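Local coordinates for protein carbohydrate kinase, FGGY (Novosphingobium aromaticivorans, PDB 3H6E) that probably phosphorylates a sugar or related substrate, acting as a carbohydrate kinase of the FGGY type, at residues 72-77 / 225-230; 161-166 / 206-211; 243-248 / 436-441; 258-263 / 297-302; 312-317 / 394-399. All coordinates share one frame; numbering follows the deposited sequence.

Contact 1: residues 72-77 / 225-230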
# COMPACT_ATOMS: atom_id res chain seq x y z
N ILE A 72 13.25 11.05 -14.37
CA ILE A 72 13.18 10.62 -12.98
C ILE A 72 11.72 10.57 -12.55
O ILE A 72 10.94 11.47 -12.87
CB ILE A 72 13.91 11.59 -12.04
CG1 ILE A 72 15.36 11.78 -12.48
CG2 ILE A 72 13.86 11.08 -10.61
CD1 ILE A 72 16.09 12.81 -11.64
N VAL A 73 11.34 9.51 -11.84
CA VAL A 73 9.99 9.40 -11.31
C VAL A 73 10.00 9.10 -9.81
O VAL A 73 10.59 8.12 -9.37
CB VAL A 73 9.15 8.36 -12.07
CG1 VAL A 73 10.02 7.23 -12.58
CG2 VAL A 73 8.00 7.85 -11.20
N PRO A 74 9.36 9.97 -9.02
CA PRO A 74 9.33 9.95 -7.55
C PRO A 74 8.27 9.01 -7.01
O PRO A 74 7.20 8.88 -7.60
CB PRO A 74 8.97 11.39 -7.18
CG PRO A 74 8.92 12.16 -8.49
CD PRO A 74 8.66 11.16 -9.55
N VAL A 75 8.57 8.36 -5.88
CA VAL A 75 7.63 7.47 -5.21
C VAL A 75 7.68 7.72 -3.71
O VAL A 75 8.76 7.77 -3.12
CB VAL A 75 7.96 5.99 -5.48
CG1 VAL A 75 7.03 5.09 -4.68
CG2 VAL A 75 7.88 5.68 -6.96
N GLY A 76 6.52 7.88 -3.09
CA GLY A 76 6.46 8.18 -1.67
C GLY A 76 5.43 7.36 -0.93
O GLY A 76 4.35 7.07 -1.44
N HIS A 77 5.77 6.98 0.30
CA HIS A 77 4.80 6.35 1.18
C HIS A 77 3.68 7.35 1.46
O HIS A 77 3.84 8.56 1.29
CB HIS A 77 5.48 5.92 2.48
CG HIS A 77 5.80 7.07 3.40
ND1 HIS A 77 4.87 7.60 4.27
CD2 HIS A 77 6.93 7.78 3.58
CE1 HIS A 77 5.43 8.59 4.94
NE2 HIS A 77 6.68 8.72 4.54
N VAL A 225 16.82 16.46 -18.10
CA VAL A 225 16.16 15.41 -17.34
C VAL A 225 14.76 15.86 -16.96
O VAL A 225 14.56 16.99 -16.50
CB VAL A 225 16.94 15.04 -16.06
CG1 VAL A 225 16.14 14.05 -15.21
CG2 VAL A 225 18.30 14.47 -16.41
N GLN A 226 13.78 14.98 -17.16
CA GLN A 226 12.39 15.30 -16.85
C GLN A 226 11.92 14.59 -15.58
O GLN A 226 12.12 13.38 -15.42
CB GLN A 226 11.48 14.96 -18.02
CG GLN A 226 11.78 15.75 -19.29
CD GLN A 226 11.61 17.25 -19.11
OE1 GLN A 226 12.19 18.04 -19.85
NE2 GLN A 226 10.80 17.64 -18.13
N VAL A 227 11.29 15.34 -14.68
CA VAL A 227 10.74 14.75 -13.47
C VAL A 227 9.25 14.53 -13.64
O VAL A 227 8.53 15.39 -14.15
CB VAL A 227 10.99 15.65 -12.25
CG1 VAL A 227 10.54 14.94 -10.99
CG2 VAL A 227 12.46 16.02 -12.16
N LEU A 228 8.77 13.36 -13.21
CA LEU A 228 7.35 13.05 -13.27
C LEU A 228 6.68 13.35 -11.94
O LEU A 228 7.35 13.47 -10.91
CB LEU A 228 7.14 11.59 -13.66
CG LEU A 228 6.98 11.31 -15.15
CD1 LEU A 228 7.76 12.30 -15.99
CD2 LEU A 228 7.38 9.87 -15.48
N ALA A 229 5.36 13.49 -11.95
CA ALA A 229 4.60 13.74 -10.73
C ALA A 229 4.92 12.68 -9.69
O ALA A 229 5.23 13.00 -8.54
CB ALA A 229 3.12 13.78 -11.02
N GLY A 230 4.86 11.42 -10.09
CA GLY A 230 5.12 10.32 -9.18
C GLY A 230 3.84 9.84 -8.53
O GLY A 230 2.75 10.28 -8.89
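Ile72 is gripped by two backbone hydrogen bonds that make it the centre of a parallel beta bridge with Val227. Ile72 N donates to Gln226 O at 2.8 Å, nearly straight at 168°, and Ile72 O accepts from Leu228 N at 2.9 Å. The same Ile72 oxygen also receives a CA-H contact from Val227.

Two further approaches bring carbon against oxygen. Pro74 has no N-H to offer, and its CD lies 3.0 Å from Leu228 O. Beyond it Gly230, lacking a side chain, brings its CA to 3.0 Å from Pro74 O, and a backbone hydrogen bond follows between Pro74 and Leu231.

The apolar contacts are divided between the two faces of the sheet. On one, Val225 CG1 meets Ile72 CG1 at 3.6 Å, and Val227 CG1 meets Pro74 CG. On the other, Leu228 CB and CD2 rest on Val73 CB.

The strands belong to the six-stranded sheet of the N-terminal lobe, where strand 71-76 lies between strands 9-13 and 226-232, an arrangement consistent with the actin-like ATPase fold of the family. With no charged group taking part, backbone bonds and buried hydrocarbon hold this joint, and the proline interrupts the pairing locally.

Contact 2: residues 161-166 / 206-211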
# COMPACT_ATOMS: atom_id res chain seq x y z
N THR A 161 12.67 20.18 -9.03
CA THR A 161 12.01 20.83 -10.15
C THR A 161 11.53 22.26 -9.87
O THR A 161 11.33 23.05 -10.80
CB THR A 161 10.81 19.99 -10.63
OG1 THR A 161 10.72 20.04 -12.06
CG2 THR A 161 9.53 20.50 -10.02
N GLY A 162 11.33 22.59 -8.60
CA GLY A 162 10.84 23.90 -8.23
C GLY A 162 9.34 24.06 -8.40
O GLY A 162 8.75 25.00 -7.87
N ARG A 163 8.72 23.15 -9.13
CA ARG A 163 7.28 23.21 -9.32
C ARG A 163 6.54 22.31 -8.34
O ARG A 163 6.80 21.11 -8.24
CB ARG A 163 6.88 22.84 -10.76
CG ARG A 163 5.38 22.94 -11.01
CD ARG A 163 5.06 23.23 -12.47
NE ARG A 163 4.76 22.03 -13.23
CZ ARG A 163 3.53 21.64 -13.57
NH1 ARG A 163 2.48 22.36 -13.20
NH2 ARG A 163 3.35 20.53 -14.27
N ALA A 164 5.61 22.92 -7.60
CA ALA A 164 4.76 22.19 -6.68
C ALA A 164 3.55 21.63 -7.41
O ALA A 164 2.90 22.32 -8.21
CB ALA A 164 4.31 23.10 -5.54
N VAL A 165 3.23 20.37 -7.12
CA VAL A 165 2.10 19.69 -7.73
C VAL A 165 1.54 18.66 -6.75
O VAL A 165 2.22 18.25 -5.81
CB VAL A 165 2.50 19.02 -9.06
CG1 VAL A 165 1.63 17.82 -9.36
CG2 VAL A 165 2.46 20.03 -10.21
N SER A 166 0.29 18.26 -6.95
CA SER A 166 -0.28 17.15 -6.18
C SER A 166 -0.61 15.99 -7.09
O SER A 166 -0.76 16.16 -8.30
CB SER A 166 -1.53 17.61 -5.42
OG SER A 166 -1.19 18.54 -4.41
N ASP A 206 2.43 12.55 -15.68
CA ASP A 206 2.69 13.86 -16.26
C ASP A 206 4.09 14.31 -15.91
O ASP A 206 4.67 13.86 -14.92
CB ASP A 206 1.70 14.90 -15.75
CG ASP A 206 0.33 14.75 -16.38
OD1 ASP A 206 0.25 14.14 -17.46
OD2 ASP A 206 -0.65 15.26 -15.79
N THR A 207 4.64 15.20 -16.72
CA THR A 207 5.95 15.78 -16.45
C THR A 207 5.78 17.01 -15.57
O THR A 207 5.09 17.96 -15.95
CB THR A 207 6.68 16.19 -17.74
OG1 THR A 207 6.81 15.05 -18.60
CG2 THR A 207 8.05 16.75 -17.41
N VAL A 208 6.40 16.98 -14.39
CA VAL A 208 6.37 18.14 -13.51
C VAL A 208 7.24 19.24 -14.11
O VAL A 208 6.89 20.42 -14.05
CB VAL A 208 6.89 17.79 -12.10
CG1 VAL A 208 6.82 19.02 -11.20
CG2 VAL A 208 6.08 16.66 -11.51
N GLY A 209 8.36 18.85 -14.70
CA GLY A 209 9.24 19.79 -15.36
C GLY A 209 10.66 19.29 -15.49
O GLY A 209 10.96 18.16 -15.11
N ALA A 210 11.53 20.13 -16.03
CA ALA A 210 12.93 19.79 -16.18
C ALA A 210 13.66 19.92 -14.84
O ALA A 210 13.22 20.65 -13.96
CB ALA A 210 13.59 20.67 -17.22
N LEU A 211 14.76 19.20 -14.71
CA LEU A 211 15.57 19.24 -13.50
C LEU A 211 16.07 20.67 -13.26
O LEU A 211 16.52 21.34 -14.19
CB LEU A 211 16.76 18.29 -13.64
CG LEU A 211 17.38 17.72 -12.37
CD1 LEU A 211 16.35 16.91 -11.59
CD2 LEU A 211 18.60 16.86 -12.71
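Arg163 reaches the edge strand 207-210 with an almost ideal hydrogen bond: NE donates to Val208 O at 2.8 Å and 179°. The donor lies in the carbonyl plane on a lone pair, and the oxygen in turn lies in the plane of the guanidinium. CG stands anti to the backbone N (chi1 -178°), which sends the chain out toward the strand, and a bend about CG-CD (chi3 96°) turns NE onto the oxygen. Along the same guanidinium edge NH2 passes 3.5 Å from Thr207 O. A second bond runs from Thr161 OG1 to Ala210 O at 3.2 Å, a less well aimed one, since the hydroxyl sits well above the carbonyl plane.

The carbonyl taken by Arg163 belongs to a classic beta bulge. Val208 and Gly209 both face Val227 of the neighbouring antiparallel strand 226-232, and each is backbone-bonded to it. Strand 207-210 is outermost in its sheet, and the loop between helix 152-159 and strand 166-167 lies along it.

Packing centres on Val208 CG1. Thr161 CG2 presses on it at 3.3 Å, Arg163 CB touches it at 3.8 Å, and Arg163 O also lies close by. Farther out, Val165 CG2 lies over one face of the Arg163 guanidinium, 3.8 Å above its plane and offset toward the rim.

Contact 3: residues 243-248 / 436-441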
# COMPACT_ATOMS: atom_id res chain seq x y z
N GLY A 243 1.25 -4.71 -15.35
CA GLY A 243 2.21 -4.99 -16.40
C GLY A 243 2.09 -6.42 -16.89
O GLY A 243 2.33 -6.70 -18.07
N PHE A 244 1.72 -7.33 -15.99
CA PHE A 244 1.51 -8.73 -16.36
C PHE A 244 0.42 -8.84 -17.42
O PHE A 244 -0.57 -8.11 -17.39
CB PHE A 244 1.15 -9.57 -15.13
CG PHE A 244 2.27 -9.69 -14.13
CD1 PHE A 244 3.44 -10.34 -14.46
CD2 PHE A 244 2.12 -9.17 -12.85
CE1 PHE A 244 4.47 -10.45 -13.54
CE2 PHE A 244 3.15 -9.28 -11.92
CZ PHE A 244 4.32 -9.93 -12.27
N ALA A 245 0.61 -9.77 -18.36
CA ALA A 245 -0.31 -9.92 -19.48
C ALA A 245 -1.71 -10.33 -19.05
O ALA A 245 -2.69 -10.00 -19.73
CB ALA A 245 0.25 -10.91 -20.50
N GLU A 246 -1.82 -11.04 -17.93
CA GLU A 246 -3.11 -11.51 -17.44
C GLU A 246 -3.87 -10.43 -16.68
O GLU A 246 -5.10 -10.49 -16.55
CB GLU A 246 -2.96 -12.74 -16.54
CG GLU A 246 -2.50 -14.00 -17.25
CD GLU A 246 -0.99 -14.08 -17.37
OE1 GLU A 246 -0.30 -13.45 -16.54
OE2 GLU A 246 -0.50 -14.76 -18.30
N ILE A 247 -3.14 -9.45 -16.16
CA ILE A 247 -3.76 -8.40 -15.36
C ILE A 247 -4.11 -7.22 -16.25
O ILE A 247 -5.28 -7.00 -16.57
CB ILE A 247 -2.82 -7.94 -14.23
CG1 ILE A 247 -2.24 -9.15 -13.51
CG2 ILE A 247 -3.56 -7.03 -13.26
CD1 ILE A 247 -3.28 -10.11 -12.97
N ALA A 248 -3.09 -6.47 -16.64
CA ALA A 248 -3.26 -5.36 -17.57
C ALA A 248 -4.48 -4.51 -17.24
O ALA A 248 -4.51 -3.82 -16.22
CB ALA A 248 -3.36 -5.88 -19.00
N GLY A 436 4.12 -0.26 -22.11
CA GLY A 436 4.34 -1.53 -22.78
C GLY A 436 5.30 -2.43 -22.03
O GLY A 436 5.40 -3.63 -22.30
N LEU A 437 6.01 -1.85 -21.07
CA LEU A 437 7.02 -2.56 -20.30
C LEU A 437 6.40 -3.49 -19.26
O LEU A 437 5.42 -3.14 -18.59
CB LEU A 437 7.93 -1.54 -19.61
CG LEU A 437 9.40 -1.91 -19.37
CD1 LEU A 437 10.01 -2.61 -20.59
CD2 LEU A 437 10.19 -0.66 -19.00
N ARG A 438 6.97 -4.69 -19.11
CA ARG A 438 6.42 -5.70 -18.21
C ARG A 438 7.39 -6.09 -17.10
O ARG A 438 8.59 -5.88 -17.22
CB ARG A 438 6.00 -6.94 -19.01
CG ARG A 438 5.05 -6.64 -20.15
CD ARG A 438 4.32 -7.89 -20.60
NE ARG A 438 3.44 -7.62 -21.74
CZ ARG A 438 2.13 -7.46 -21.65
NH1 ARG A 438 1.51 -7.55 -20.48
NH2 ARG A 438 1.43 -7.22 -22.75
N PRO A 439 6.85 -6.65 -16.01
CA PRO A 439 7.67 -7.09 -14.86
C PRO A 439 8.56 -8.27 -15.22
O PRO A 439 8.57 -8.72 -16.36
CB PRO A 439 6.61 -7.53 -13.83
CG PRO A 439 5.32 -6.94 -14.30
CD PRO A 439 5.42 -6.89 -15.78
N GLN A 440 9.30 -8.77 -14.23
CA GLN A 440 10.11 -9.97 -14.43
C GLN A 440 9.25 -11.21 -14.20
O GLN A 440 8.30 -11.18 -13.41
CB GLN A 440 11.31 -9.98 -13.49
CG GLN A 440 12.46 -9.11 -13.95
CD GLN A 440 13.05 -9.59 -15.26
OE1 GLN A 440 13.53 -10.72 -15.36
NE2 GLN A 440 13.03 -8.73 -16.27
N GLY A 441 9.59 -12.28 -14.90
CA GLY A 441 8.85 -13.52 -14.78
C GLY A 441 7.48 -13.45 -15.42
O GLY A 441 7.18 -12.52 -16.18
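Arg438, just after Leu437 has passed Gly243, makes the polar link of loop 436-441. Its chain, extended from CG to NE, runs alongside Gly243 O, with CG and CD both near that oxygen, until Arg438 NH1 donates to Gly243 O at 2.7 Å. The bond is bent, 132° at the hydrogen, with the oxygen tilted out of the guanidinium plane. Ala245 CB lies over one face of the guanidinium, toward NH1 of Arg438 at 3.6 Å.

Pro439 then turns toward the other loop. Its CD lies 3.5 Å from Gly243 C, a fit eased by the bare glycine, and its CG stands over the centre of the Phe244 ring, 3.7 Å from the centroid and 11° off the normal. This is a CH-pi contact, reinforced where Pro439 CB meets Phe244 CE1 at 3.6 Å. At Gln440 and Gly441 the chain passes the ring's edge, where Phe244 CE1 comes within 3.9 Å of Gln440 O; Gln440 N is held by Asn423 OD1.

Loop 243-248 leads from helix 233-241, which follows the N-terminal lobe's sheet, to strand 252-256 of the second sheet, and loop 436-441 leads into edge strand 443-445 of that sheet. One charge-assisted bond to a carbonyl and one proline-aromatic contact thus join these two loops, the arginine lying toward the exposed side and the ring buried.

Contact 4: residues 258-263 / 297-302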
# COMPACT_ATOMS: atom_id res chain seq x y z
N GLY A 258 1.69 -10.01 4.36
CA GLY A 258 2.69 -9.56 5.31
C GLY A 258 2.00 -9.39 6.65
O GLY A 258 1.04 -10.11 6.95
N THR A 259 2.46 -8.45 7.47
CA THR A 259 1.75 -8.16 8.71
C THR A 259 0.28 -7.87 8.38
O THR A 259 -0.62 -8.40 9.03
CB THR A 259 2.35 -6.96 9.46
OG1 THR A 259 3.66 -7.30 9.94
CG2 THR A 259 1.48 -6.60 10.65
N TRP A 260 0.06 -7.05 7.37
CA TRP A 260 -1.27 -6.78 6.86
C TRP A 260 -1.52 -7.52 5.55
O TRP A 260 -0.70 -7.48 4.63
CB TRP A 260 -1.48 -5.28 6.63
CG TRP A 260 -1.72 -4.49 7.88
CD1 TRP A 260 -0.79 -3.88 8.67
CD2 TRP A 260 -2.99 -4.20 8.47
NE1 TRP A 260 -1.40 -3.25 9.72
CE2 TRP A 260 -2.75 -3.42 9.62
CE3 TRP A 260 -4.31 -4.53 8.15
CZ2 TRP A 260 -3.78 -2.97 10.45
CZ3 TRP A 260 -5.33 -4.08 8.97
CH2 TRP A 260 -5.06 -3.31 10.10
N PHE A 261 -2.66 -8.21 5.48
CA PHE A 261 -3.16 -8.74 4.22
C PHE A 261 -4.12 -7.70 3.65
O PHE A 261 -5.11 -7.36 4.28
CB PHE A 261 -3.90 -10.05 4.45
CG PHE A 261 -3.00 -11.23 4.70
CD1 PHE A 261 -1.84 -11.09 5.44
CD2 PHE A 261 -3.33 -12.48 4.21
CE1 PHE A 261 -1.02 -12.18 5.68
CE2 PHE A 261 -2.52 -13.57 4.45
CZ PHE A 261 -1.36 -13.42 5.18
N ILE A 262 -3.81 -7.18 2.47
CA ILE A 262 -4.62 -6.12 1.88
C ILE A 262 -5.09 -6.46 0.47
O ILE A 262 -4.28 -6.72 -0.42
CB ILE A 262 -3.86 -4.78 1.83
CG1 ILE A 262 -3.35 -4.40 3.22
CG2 ILE A 262 -4.75 -3.68 1.27
CD1 ILE A 262 -2.54 -3.13 3.25
N ALA A 263 -6.40 -6.46 0.29
CA ALA A 263 -6.99 -6.69 -1.02
C ALA A 263 -7.31 -5.36 -1.69
O ALA A 263 -8.12 -4.58 -1.18
CB ALA A 263 -8.25 -7.54 -0.89
N ARG A 297 -8.82 -4.96 4.26
CA ARG A 297 -7.68 -5.59 4.92
C ARG A 297 -8.02 -6.34 6.20
O ARG A 297 -9.13 -6.23 6.74
CB ARG A 297 -6.53 -4.59 5.18
CG ARG A 297 -6.86 -3.12 4.99
CD ARG A 297 -7.79 -2.58 6.06
NE ARG A 297 -7.12 -2.22 7.32
CZ ARG A 297 -6.45 -1.09 7.52
NH1 ARG A 297 -6.31 -0.22 6.53
NH2 ARG A 297 -5.90 -0.83 8.70
N PHE A 298 -7.04 -7.11 6.66
CA PHE A 298 -7.06 -7.72 7.98
C PHE A 298 -5.61 -8.09 8.28
O PHE A 298 -4.82 -8.32 7.36
CB PHE A 298 -7.98 -8.95 8.02
CG PHE A 298 -7.43 -10.17 7.33
CD1 PHE A 298 -7.47 -10.28 5.95
CD2 PHE A 298 -6.89 -11.21 8.06
CE1 PHE A 298 -6.98 -11.40 5.31
CE2 PHE A 298 -6.40 -12.34 7.43
CZ PHE A 298 -6.44 -12.43 6.05
N MSE A 299 -5.25 -8.12 9.55
CA MSE A 299 -3.86 -8.32 9.93
C MSE A 299 -3.44 -9.77 9.88
O MSE A 299 -3.02 -10.35 10.89
CB MSE A 299 -3.59 -7.72 11.30
CG MSE A 299 -3.32 -6.23 11.24
SE MSE A 299 -2.46 -5.58 12.85
CE MSE A 299 -4.05 -5.44 13.95
N GLY A 300 -3.54 -10.36 8.69
CA GLY A 300 -3.25 -11.76 8.49
C GLY A 300 -1.94 -12.22 9.10
O GLY A 300 -1.93 -13.13 9.93
N GLY A 301 -0.84 -11.60 8.68
CA GLY A 301 0.48 -12.00 9.14
C GLY A 301 0.65 -11.97 10.64
O GLY A 301 1.40 -12.77 11.21
N ARG A 302 -0.05 -11.05 11.29
CA ARG A 302 0.04 -10.90 12.74
C ARG A 302 -0.64 -12.06 13.46
O ARG A 302 -0.16 -12.53 14.50
CB ARG A 302 -0.58 -9.58 13.18
CG ARG A 302 -0.87 -9.50 14.67
CD ARG A 302 0.41 -9.54 15.48
NE ARG A 302 1.22 -8.33 15.29
CZ ARG A 302 1.10 -7.23 16.02
NH1 ARG A 302 0.21 -7.17 17.00
NH2 ARG A 302 1.88 -6.18 15.78
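Trp260 is held between Arg297 and Met299, where strand 261-266 runs antiparallel to strand 292-298. Met299, a selenomethionine, is the centre of an inverse gamma turn and the N-cap residue between strand 292-298 and helix 300-308. It lays CG over the centre of the six-membered ring; its SE lies obliquely at 4.3 Å from the same centroid, a Met-aromatic contact. Across the opposite face comes Arg297, whose chain bends at chi2 and chi3 and carries the guanidinium back over the indole. The cation-pi contact is off-centre, CZ lying 4.0 Å from the six-membered centroid, and the two planes are steeply inclined at 74°. Arg297 NE also forms a salt bridge with Asp281. On this side of the sheet Ile262 CG1 lies 3.7 Å from Arg297 CB, the two chains pointing the same way.

Phe261 and Phe298 occupy the other face, at a hydrogen-bonded pair: Phe261 N donates to Phe298 O at 2.9 Å, and Phe298 N to Phe261 O at 3.1 Å. Their rings meet obliquely, planes 54° apart, and Phe298 CE1 touches Phe261 CB. Phe298 also packs on helix 363-384. Of the two glycines that begin the helix, Gly301 leaves room for Gly258 O and Thr259, and Gly300 for Phe261: Gly300 CA lies over one face of the Phe261 ring, 3.8 Å from the centroid.

Contact 5: residues 312-317 / 394-399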
# COMPACT_ATOMS: atom_id res chain seq x y z
N THR A 312 10.98 -19.17 13.16
CA THR A 312 11.44 -20.51 12.82
C THR A 312 10.31 -21.41 12.29
O THR A 312 10.57 -22.43 11.64
CB THR A 312 12.13 -21.17 14.04
OG1 THR A 312 13.54 -20.91 13.97
CG2 THR A 312 11.89 -22.67 14.07
N ARG A 313 9.07 -21.02 12.55
CA ARG A 313 7.93 -21.82 12.14
C ARG A 313 7.00 -21.04 11.21
O ARG A 313 5.82 -21.36 11.07
CB ARG A 313 7.19 -22.37 13.36
CG ARG A 313 8.10 -23.16 14.30
CD ARG A 313 7.33 -23.90 15.38
NE ARG A 313 6.87 -23.01 16.44
CZ ARG A 313 7.43 -22.93 17.64
NH1 ARG A 313 8.47 -23.69 17.95
NH2 ARG A 313 6.95 -22.08 18.54
N ARG A 314 7.54 -20.01 10.56
CA ARG A 314 6.82 -19.27 9.53
C ARG A 314 6.33 -20.23 8.45
O ARG A 314 7.09 -21.06 7.95
CB ARG A 314 7.72 -18.20 8.91
CG ARG A 314 7.64 -16.83 9.56
CD ARG A 314 8.68 -15.90 8.96
NE ARG A 314 8.22 -14.52 8.88
CZ ARG A 314 8.54 -13.57 9.76
NH1 ARG A 314 9.34 -13.85 10.78
NH2 ARG A 314 8.08 -12.33 9.60
N VAL A 315 5.07 -20.10 8.07
CA VAL A 315 4.45 -21.02 7.12
C VAL A 315 4.91 -20.84 5.67
O VAL A 315 4.46 -21.57 4.78
CB VAL A 315 2.92 -20.90 7.15
CG1 VAL A 315 2.39 -21.16 8.55
CG2 VAL A 315 2.49 -19.53 6.65
N ASP A 316 5.80 -19.88 5.42
CA ASP A 316 6.27 -19.63 4.06
C ASP A 316 7.66 -20.20 3.77
O ASP A 316 8.15 -20.10 2.65
CB ASP A 316 6.23 -18.13 3.74
CG ASP A 316 7.15 -17.30 4.62
OD1 ASP A 316 7.24 -17.60 5.83
OD2 ASP A 316 7.77 -16.35 4.10
N ILE A 317 8.29 -20.79 4.79
CA ILE A 317 9.60 -21.42 4.62
C ILE A 317 9.57 -22.51 3.56
O ILE A 317 8.87 -23.52 3.71
CB ILE A 317 10.12 -21.99 5.96
CG1 ILE A 317 10.39 -20.86 6.95
CG2 ILE A 317 11.38 -22.82 5.73
CD1 ILE A 317 10.67 -21.33 8.37
N GLU A 394 0.77 -11.36 -3.60
CA GLU A 394 2.14 -10.89 -3.47
C GLU A 394 2.54 -10.88 -2.00
O GLU A 394 1.74 -11.22 -1.13
CB GLU A 394 2.30 -9.50 -4.09
CG GLU A 394 1.83 -9.41 -5.53
CD GLU A 394 2.21 -8.10 -6.18
OE1 GLU A 394 2.50 -7.14 -5.44
OE2 GLU A 394 2.23 -8.04 -7.43
N GLY A 395 3.78 -10.47 -1.73
CA GLY A 395 4.29 -10.50 -0.37
C GLY A 395 4.82 -11.87 -0.01
O GLY A 395 4.80 -12.78 -0.84
N ARG A 396 5.28 -12.04 1.22
CA ARG A 396 5.92 -13.29 1.62
C ARG A 396 4.99 -14.50 1.65
O ARG A 396 5.44 -15.63 1.47
CB ARG A 396 6.66 -13.13 2.96
CG ARG A 396 5.78 -13.07 4.20
CD ARG A 396 6.65 -12.98 5.45
NE ARG A 396 5.87 -12.81 6.68
CZ ARG A 396 5.54 -13.81 7.50
NH1 ARG A 396 5.90 -15.05 7.23
NH2 ARG A 396 4.84 -13.55 8.59
N PHE A 397 3.70 -14.27 1.86
CA PHE A 397 2.75 -15.37 1.96
C PHE A 397 2.35 -15.92 0.59
O PHE A 397 1.47 -16.77 0.48
CB PHE A 397 1.53 -14.97 2.78
CG PHE A 397 1.83 -14.80 4.25
CD1 PHE A 397 1.72 -15.87 5.12
CD2 PHE A 397 2.23 -13.57 4.75
CE1 PHE A 397 2.00 -15.73 6.46
CE2 PHE A 397 2.52 -13.42 6.09
CZ PHE A 397 2.40 -14.50 6.95
N ALA A 398 3.01 -15.43 -0.45
CA ALA A 398 2.90 -16.02 -1.78
C ALA A 398 3.64 -17.35 -1.86
O ALA A 398 3.25 -18.24 -2.61
CB ALA A 398 3.44 -15.05 -2.83
N GLU A 399 4.70 -17.47 -1.06
CA GLU A 399 5.44 -18.71 -0.96
C GLU A 399 4.75 -19.69 -0.01
O GLU A 399 5.28 -20.76 0.28
CB GLU A 399 6.87 -18.45 -0.48
CG GLU A 399 7.90 -18.32 -1.60
CD GLU A 399 7.86 -16.97 -2.29
OE1 GLU A 399 7.39 -16.00 -1.66
OE2 GLU A 399 8.32 -16.88 -3.45
O HOH W 1 4.09 -17.03 8.86
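Arg396 and Asp316 form the polar centre of a partly buried loop-to-loop contact in the C-terminal lobe, where a type I turn spanning Arg314 to Ile317 meets the short 3-10 segment 396-398 that follows strand 390-394. Arg396 NH1 and Asp316 OD1 make a salt bridge at 3.2 Å, but as a hydrogen bond it is weak, bent to 123°, and the carboxylate is turned 63° from the guanidinium plane. The other oxygen, OD2 of Asp316, lies against the start of the arginine chain, 3.6 Å from Arg396 CB. That chain leaves its backbone with CG between N and the carbonyl carbon (chi1 75°), then runs extended to NE, which carries the guanidinium across to the turn. A water adds a second link, accepting from Arg396 NH1 at 3.1 Å and, weakly, from Val315 N.

Arg314 crosses over one face of the Arg396 guanidinium, the two planes steeply inclined. Arg314 NE is modelled 2.9 Å from Arg396 NH1, two donors with no hydrogen bond between them. Arg314 NH1 forms a salt bridge with Asp311, so Asp316 and Asp311 probably offset the two neighbouring positive charges. Phe397 CZ lies over the opposite face, toward the rim. Apolar packing is modest: Val315 CG2 meets the edge of the Phe397 ring, 3.8 Å from Phe397 CE1, and Glu399 CB approaches Asp316 O.

Behind these groups Val315 rests on Arg367 and Cys371 of helix 363-384. Thr257 OG1 is hydrogen-bonded to both Glu394 O and Phe397 N, and the Phe397 ring meets Phe261, tying the 3-10 segment to the end of strand 252-256 and to strand 261-266.

From the N terminus, contact 1 opens first, on strand 71-76, and contact 2 nests wholly inside the loop it closes. The two touch: strand 226-232 has 71-76 as its neighbour on one side and 207-210 on the other, so both contacts lie in one sheet of the N-terminal lobe. After contact 1 closes, contact 3 opens and spans almost all of the second lobe, returning at 436-441. Contacts 4 and 5 lie within that span, one after the other, and meet where Phe261 packs on Phe397. They tie helix 300-308 and the turn beyond it to the second sheet. None of the contacts cross along the chain.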